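Local coordinates for nucleotidyl transferase AbiEii/AbiGii toxin family protein (Mycobacterium tuberculosis, PDB 6Y56) that probably acts as a nucleotidyltransferase toxin of a toxin-antitoxin system, thought to belong to a group that inactivates tRNA by modifying its acceptor stem, at residues A22-A27 against I122-E127; Q37-Q40 against N44-V47; K170-R175 against W208-D213. All coordinates share one frame; numbering follows the deposited sequence.

Contact 1 (A22-A27 against I122-E127)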
# COMPACT_ATOMS: atom_id res chain seq x y z
N ALA A 22 -15.46 3.06 -6.21
CA ALA A 22 -15.34 4.50 -6.37
C ALA A 22 -15.87 5.25 -5.16
O ALA A 22 -15.28 6.25 -4.74
CB ALA A 22 -16.05 4.96 -7.65
N LEU A 23 -16.98 4.77 -4.58
CA LEU A 23 -17.50 5.40 -3.38
C LEU A 23 -16.53 5.25 -2.22
O LEU A 23 -16.33 6.19 -1.44
CB LEU A 23 -18.87 4.81 -3.03
CG LEU A 23 -19.62 5.44 -1.86
CD1 LEU A 23 -19.74 6.93 -2.02
CD2 LEU A 23 -21.00 4.81 -1.69
N LEU A 24 -15.90 4.08 -2.11
CA LEU A 24 -14.89 3.88 -1.07
C LEU A 24 -13.68 4.77 -1.31
O LEU A 24 -13.12 5.33 -0.36
CB LEU A 24 -14.46 2.41 -1.06
CG LEU A 24 -13.31 2.11 -0.08
CD1 LEU A 24 -13.68 2.39 1.38
CD2 LEU A 24 -12.91 0.66 -0.27
N ASP A 25 -13.26 4.91 -2.57
CA ASP A 25 -12.15 5.80 -2.90
C ASP A 25 -12.42 7.21 -2.39
O ASP A 25 -11.56 7.85 -1.76
CB ASP A 25 -11.93 5.80 -4.42
CG ASP A 25 -10.74 6.63 -4.86
OD1 ASP A 25 -9.60 6.23 -4.54
OD2 ASP A 25 -10.92 7.68 -5.52
N VAL A 26 -13.64 7.71 -2.62
CA VAL A 26 -14.01 9.03 -2.14
C VAL A 26 -14.02 9.06 -0.62
O VAL A 26 -13.53 10.02 0.00
CB VAL A 26 -15.38 9.44 -2.73
CG1 VAL A 26 -15.89 10.71 -2.08
CG2 VAL A 26 -15.29 9.60 -4.23
N ALA A 27 -14.60 8.03 0.01
CA ALA A 27 -14.65 7.97 1.47
C ALA A 27 -13.25 7.99 2.07
O ALA A 27 -13.01 8.68 3.07
CB ALA A 27 -15.41 6.72 1.92
N ILE A 122 -18.02 -3.40 -0.32
CA ILE A 122 -16.70 -3.86 -0.71
C ILE A 122 -15.84 -3.98 0.55
O ILE A 122 -15.98 -3.20 1.50
CB ILE A 122 -16.08 -2.89 -1.74
CG1 ILE A 122 -14.74 -3.40 -2.26
CG2 ILE A 122 -15.96 -1.49 -1.17
CD1 ILE A 122 -14.23 -2.63 -3.47
N VAL A 123 -14.97 -4.98 0.56
CA VAL A 123 -14.09 -5.22 1.69
C VAL A 123 -13.04 -4.12 1.75
O VAL A 123 -12.33 -3.85 0.76
CB VAL A 123 -13.43 -6.60 1.57
CG1 VAL A 123 -12.14 -6.66 2.38
CG2 VAL A 123 -14.41 -7.69 1.97
N ALA A 124 -12.92 -3.47 2.91
CA ALA A 124 -11.95 -2.41 3.12
C ALA A 124 -11.31 -2.59 4.49
O ALA A 124 -11.94 -3.10 5.43
CB ALA A 124 -12.61 -1.03 3.03
N SER A 125 -10.07 -2.16 4.61
CA SER A 125 -9.32 -2.41 5.83
C SER A 125 -8.39 -1.24 6.12
O SER A 125 -8.13 -0.39 5.27
CB SER A 125 -8.51 -3.69 5.72
OG SER A 125 -7.70 -3.65 4.56
N VAL A 126 -7.90 -1.22 7.35
CA VAL A 126 -6.85 -0.31 7.79
C VAL A 126 -5.83 -1.16 8.53
O VAL A 126 -6.20 -1.97 9.39
CB VAL A 126 -7.40 0.79 8.70
CG1 VAL A 126 -6.33 1.81 9.02
CG2 VAL A 126 -8.61 1.47 8.08
N GLU A 127 -4.55 -0.98 8.21
CA GLU A 127 -3.50 -1.76 8.85
C GLU A 127 -2.35 -0.85 9.22
O GLU A 127 -2.03 0.10 8.49
CB GLU A 127 -2.98 -2.86 7.92
CG GLU A 127 -2.13 -3.90 8.62
CD GLU A 127 -1.62 -4.96 7.68
OE1 GLU A 127 -0.79 -5.78 8.11
OE2 GLU A 127 -2.04 -4.96 6.50
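Leu24, on helix 19-38, reaches across to Ile122 and Ala124, on the chain leading into strand 125-129. Its CB is the first atom to meet the other segment, 4.2 Å from Ile122 CG2. CG then stands anti to the backbone N (chi1 176°), which carries the two terminal methyls away from the helix and over the incoming chain. There the two methyls divide the work. Leu24 CD2 is shared, touching Ala124 CB at 3.7 Å and Ile122 CG2 at 3.8 Å, whereas Leu24 CD1 meets Ala124 CB at 3.9 Å. The forked tip therefore straddles the alanine methyl, and the branch methyl of Ile122 fills in behind it toward the helix. The leucine and isoleucine side chains run at about a right angle, so one methyl of Ile122, CG2, makes the contact and the chains do not lie alongside each other.

Val123, between the two partners, directs its CB away from the helix, the alternation of an extended chain. Beyond the contact, Ala124 also packs on Leu110 of strand 107-114, and Ala27, one turn further along the helix, lies on Val112 of that same strand; the helix thus rests on one face of the mixed sheet. With no hydrogen bond across the two segments, only methyl and methylene groups join them, and the helix is held here by apolar, nondirectional packing.

Contact 2 (Q37-Q40 against N44-V47)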
# COMPACT_ATOMS: atom_id res chain seq x y z
N GLN A 37 -6.27 16.65 9.78
CA GLN A 37 -6.66 17.78 10.62
C GLN A 37 -6.44 17.53 12.10
O GLN A 37 -6.48 18.49 12.87
CB GLN A 37 -8.13 18.13 10.38
CG GLN A 37 -8.42 18.76 9.02
CD GLN A 37 -8.00 20.23 8.95
OE1 GLN A 37 -7.01 20.58 8.30
NE2 GLN A 37 -8.76 21.09 9.61
N THR A 38 -6.20 16.29 12.51
CA THR A 38 -6.25 15.92 13.92
C THR A 38 -4.99 15.25 14.43
O THR A 38 -4.60 15.48 15.58
CB THR A 38 -7.45 14.98 14.16
OG1 THR A 38 -8.63 15.49 13.51
CG2 THR A 38 -7.71 14.81 15.64
N VAL A 39 -4.33 14.42 13.62
CA VAL A 39 -3.22 13.59 14.06
C VAL A 39 -1.94 14.07 13.41
O VAL A 39 -1.93 14.44 12.23
CB VAL A 39 -3.49 12.11 13.69
CG1 VAL A 39 -2.30 11.24 14.03
CG2 VAL A 39 -4.73 11.61 14.40
N GLN A 40 -0.84 14.05 14.16
CA GLN A 40 0.46 14.43 13.61
C GLN A 40 1.02 13.27 12.79
O GLN A 40 1.23 12.17 13.31
CB GLN A 40 1.42 14.79 14.75
CG GLN A 40 2.80 15.23 14.27
CD GLN A 40 2.76 16.50 13.44
OE1 GLN A 40 2.40 17.57 13.94
NE2 GLN A 40 3.12 16.40 12.16
N ASN A 44 8.81 8.16 11.56
CA ASN A 44 8.85 7.47 12.85
C ASN A 44 7.63 7.75 13.71
O ASN A 44 7.66 7.54 14.92
CB ASN A 44 10.15 7.76 13.62
CG ASN A 44 11.37 7.41 12.81
OD1 ASN A 44 11.56 6.25 12.43
ND2 ASN A 44 12.19 8.40 12.53
N ARG A 45 6.54 8.22 13.11
CA ARG A 45 5.30 8.43 13.84
C ARG A 45 4.11 7.86 13.07
O ARG A 45 3.45 6.93 13.55
CB ARG A 45 5.08 9.91 14.17
CG ARG A 45 3.91 10.09 15.11
CD ARG A 45 3.66 11.52 15.52
NE ARG A 45 2.87 11.57 16.76
CZ ARG A 45 1.57 11.33 16.85
NH1 ARG A 45 0.84 11.02 15.78
NH2 ARG A 45 0.97 11.40 18.04
N LEU A 46 3.84 8.40 11.89
CA LEU A 46 2.71 7.93 11.09
C LEU A 46 2.99 8.31 9.64
O LEU A 46 3.05 9.50 9.31
CB LEU A 46 1.42 8.57 11.58
CG LEU A 46 0.14 8.07 10.93
CD1 LEU A 46 -0.13 6.60 11.25
CD2 LEU A 46 -1.03 8.95 11.35
N VAL A 47 3.18 7.31 8.79
CA VAL A 47 3.47 7.53 7.37
C VAL A 47 2.48 6.71 6.56
O VAL A 47 2.27 5.53 6.84
CB VAL A 47 4.93 7.14 7.02
CG1 VAL A 47 5.18 7.31 5.54
CG2 VAL A 47 5.90 8.02 7.80
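Arg45 reaches out with an extended chain to the backbone carbonyl of Gln40, and beside it Leu46 meets Val39, so that the chain leaving helix 19-38 is pinned to the turn that leads into strand 47-49. The close-packed part is the apolar one. Val39 CG1, held anti to the backbone N (chi1 175°), lies 3.7 Å from Leu46 CD2, the two side chains crossing at about a right angle. The same methyl sits 3.6 Å from Arg45 NH1, near the guanidinium plane and at its edge, so that one methyl serves both the leucine and the arginine. Both Val39 and Leu46 are buried; Val39 also leans on Glu81 and Leu85 of helix 76-86.

The looser side belongs to Gln40 and the aliphatic stem of Arg45. Gln40 CB lies over one face of the guanidinium, offset toward its rim, and Gln40 CG touches Arg45 CD at 4.0 Å. From there the glutamine bends at chi2 and its end leads away from the arginine, its amide plane nearly perpendicular to the guanidinium (88°) and its NE2 hydrogen-bonded to a residue just outside the segments. Between the two sides runs the one hydrogen bond of the contact, from Arg45 NH1 to Gln40 O at 2.8 Å. It arrives in the carbonyl plane on a lone pair, but the oxygen is tilted out of the guanidinium plane and the N-H...O angle is a bent 132°. Arg45 NH2 makes a salt bridge to Glu81.

Arg45 and Leu46 both face Gly42, as in a classic beta bulge, which is consistent with both neighbouring side chains turning to the same partner segment. The arginine consequently links a main-chain carbonyl to a carboxylate on helix 76-86; that carboxylate probably balances its charge and steadies the guanidinium against the valine.

Contact 3 (K170-R175 against W208-D213)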
# COMPACT_ATOMS: atom_id res chain seq x y z
N LYS A 170 6.50 -4.03 -1.93
CA LYS A 170 5.67 -4.83 -2.83
C LYS A 170 6.38 -6.10 -3.24
O LYS A 170 5.78 -7.18 -3.25
CB LYS A 170 5.32 -4.01 -4.08
CG LYS A 170 4.21 -3.00 -3.89
CD LYS A 170 2.86 -3.68 -3.84
CE LYS A 170 1.80 -2.70 -3.40
NZ LYS A 170 0.48 -3.35 -3.44
N LEU A 171 7.67 -6.00 -3.55
CA LEU A 171 8.45 -7.17 -3.92
C LEU A 171 8.59 -8.14 -2.76
O LEU A 171 8.67 -9.36 -2.97
CB LEU A 171 9.82 -6.73 -4.40
CG LEU A 171 9.87 -5.97 -5.73
CD1 LEU A 171 11.22 -5.28 -5.92
CD2 LEU A 171 9.54 -6.93 -6.87
N ALA A 172 8.67 -7.62 -1.54
CA ALA A 172 8.79 -8.48 -0.37
C ALA A 172 7.54 -9.31 -0.17
O ALA A 172 7.62 -10.49 0.20
CB ALA A 172 9.11 -7.64 0.87
N ARG A 173 6.37 -8.74 -0.39
CA ARG A 173 5.17 -9.55 -0.29
C ARG A 173 5.02 -10.48 -1.49
O ARG A 173 4.63 -11.65 -1.32
CB ARG A 173 3.94 -8.67 -0.16
CG ARG A 173 2.67 -9.51 -0.07
CD ARG A 173 1.57 -8.78 0.67
NE ARG A 173 1.01 -7.72 -0.14
CZ ARG A 173 0.22 -6.76 0.32
NH1 ARG A 173 -0.09 -6.74 1.61
NH2 ARG A 173 -0.25 -5.83 -0.49
N TYR A 174 5.33 -9.99 -2.69
CA TYR A 174 5.25 -10.81 -3.90
C TYR A 174 6.09 -12.06 -3.76
O TYR A 174 5.72 -13.12 -4.28
CB TYR A 174 5.75 -9.95 -5.06
CG TYR A 174 5.43 -10.42 -6.46
CD1 TYR A 174 4.16 -10.30 -6.99
CD2 TYR A 174 6.44 -10.91 -7.28
CE1 TYR A 174 3.89 -10.70 -8.29
CE2 TYR A 174 6.18 -11.31 -8.57
CZ TYR A 174 4.91 -11.20 -9.07
OH TYR A 174 4.68 -11.61 -10.37
N ARG A 175 7.22 -11.96 -3.05
CA ARG A 175 8.10 -13.10 -2.84
C ARG A 175 7.42 -14.19 -2.02
O ARG A 175 7.80 -15.37 -2.13
CB ARG A 175 9.34 -12.56 -2.13
CG ARG A 175 10.32 -13.56 -1.73
CD ARG A 175 10.11 -14.05 -0.31
NE ARG A 175 10.86 -15.26 -0.23
CZ ARG A 175 11.12 -15.94 0.88
NH1 ARG A 175 11.85 -17.03 0.80
NH2 ARG A 175 10.66 -15.51 2.06
N TRP A 208 14.36 -10.08 5.02
CA TRP A 208 15.03 -10.57 6.23
C TRP A 208 14.16 -10.33 7.46
O TRP A 208 13.95 -11.23 8.27
CB TRP A 208 16.39 -9.87 6.38
CG TRP A 208 17.27 -10.48 7.46
CD1 TRP A 208 18.29 -11.36 7.28
CD2 TRP A 208 17.20 -10.23 8.87
NE1 TRP A 208 18.86 -11.69 8.49
CE2 TRP A 208 18.21 -11.01 9.48
CE3 TRP A 208 16.38 -9.44 9.69
CZ2 TRP A 208 18.42 -11.01 10.86
CZ3 TRP A 208 16.60 -9.44 11.06
CH2 TRP A 208 17.61 -10.23 11.63
N GLY A 209 13.64 -9.12 7.61
CA GLY A 209 12.78 -8.84 8.75
C GLY A 209 11.47 -9.62 8.70
O GLY A 209 11.00 -10.11 9.73
N ASP A 210 10.88 -9.76 7.51
CA ASP A 210 9.63 -10.50 7.37
C ASP A 210 9.79 -11.94 7.83
O ASP A 210 8.92 -12.47 8.54
CB ASP A 210 9.20 -10.49 5.91
CG ASP A 210 8.72 -9.13 5.42
OD1 ASP A 210 8.48 -8.23 6.25
OD2 ASP A 210 8.59 -8.98 4.19
N VAL A 211 10.89 -12.58 7.44
CA VAL A 211 11.14 -13.98 7.78
C VAL A 211 11.60 -14.11 9.22
O VAL A 211 11.04 -14.89 10.00
CB VAL A 211 12.16 -14.59 6.80
CG1 VAL A 211 12.59 -15.99 7.25
CG2 VAL A 211 11.59 -14.64 5.40
N VAL A 212 12.66 -13.39 9.60
CA VAL A 212 13.30 -13.61 10.90
C VAL A 212 12.42 -13.10 12.03
O VAL A 212 12.25 -13.77 13.05
CB VAL A 212 14.70 -12.96 10.93
CG1 VAL A 212 15.29 -13.04 12.34
CG2 VAL A 212 15.61 -13.62 9.92
N ASP A 213 11.87 -11.91 11.87
CA ASP A 213 11.11 -11.31 12.96
C ASP A 213 9.62 -11.56 12.87
O ASP A 213 8.98 -11.85 13.89
CB ASP A 213 11.41 -9.82 13.09
CG ASP A 213 12.81 -9.56 13.63
OD1 ASP A 213 13.31 -10.38 14.44
OD2 ASP A 213 13.41 -8.53 13.25
O HOH W 1 8.32 -11.16 2.68
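Across 170-175 and 208-213 the nearest CA atoms are those of Ala172 and Asp210, 8.0 Å apart, and two pairs of side chains span the gap. In the first pair the carboxylate of Asp210 reaches toward helix 163-174 and brings OD2 to 3.6 Å from Ala172 CB. Asp210 CG lies anti to its own carbonyl carbon (chi1 -70°), a setting that sends the carboxylate across the gap. A water closes the same approach: it donates to Asp210 OD2 and to Ala172 O, each at 2.7 Å, so one carboxylate oxygen is tied to a helix carbonyl without any direct bond between the segments. The other oxygen, Asp210 OD1, forms a salt bridge with Arg131, so both oxygens have a partner.

The second pair uses Arg175, about a turn beyond Ala172, and Val211, the residue after Asp210. Arg175 starts anti to the backbone N, bends sharply at chi2 (-93°) and then extends until its NH2 lies 3.6 Å from Val211 CG2. The arginine and valine side chains meet at about a right angle, and the methyl approaches the guanidinium obliquely. The nitrogens of Arg175 are engaged elsewhere: NE in a salt bridge with Asp225, NH1 in a hydrogen bond to Thr218 O. Those bonds probably hold the long side chain in its bent course past Val211, while Val207 packs against both Ala172 and Arg175.

The pairing joins two helices of the largely helical part of the toxin that follows the mixed sheet. It is a helix-helix interface with a small alanine facing the aspartate and a water-bridged polar link.

How the contacts relate
From the N terminus, helix 19-38 serves two contacts in turn. Its early part, 22-27, meets its partner 122-127 nearly a hundred residues later, whereas its end, 37-40, finds 44-47 after a tight turn of three intervening residues. Contact 2 therefore closes a short loop wholly within the long one of contact 1, their centres 20 Å apart. Contact 1 sets the helix against the mixed sheet near strand 125-129; contact 2 fixes the approach to strand 47-49 at the sheet's edge. Contact 3 opens only afterwards, closing a mostly helical loop between 170-175 and 208-213 and joining helix 163-174 to helix 196-212, on the opposite side of the chain's centre from contact 1.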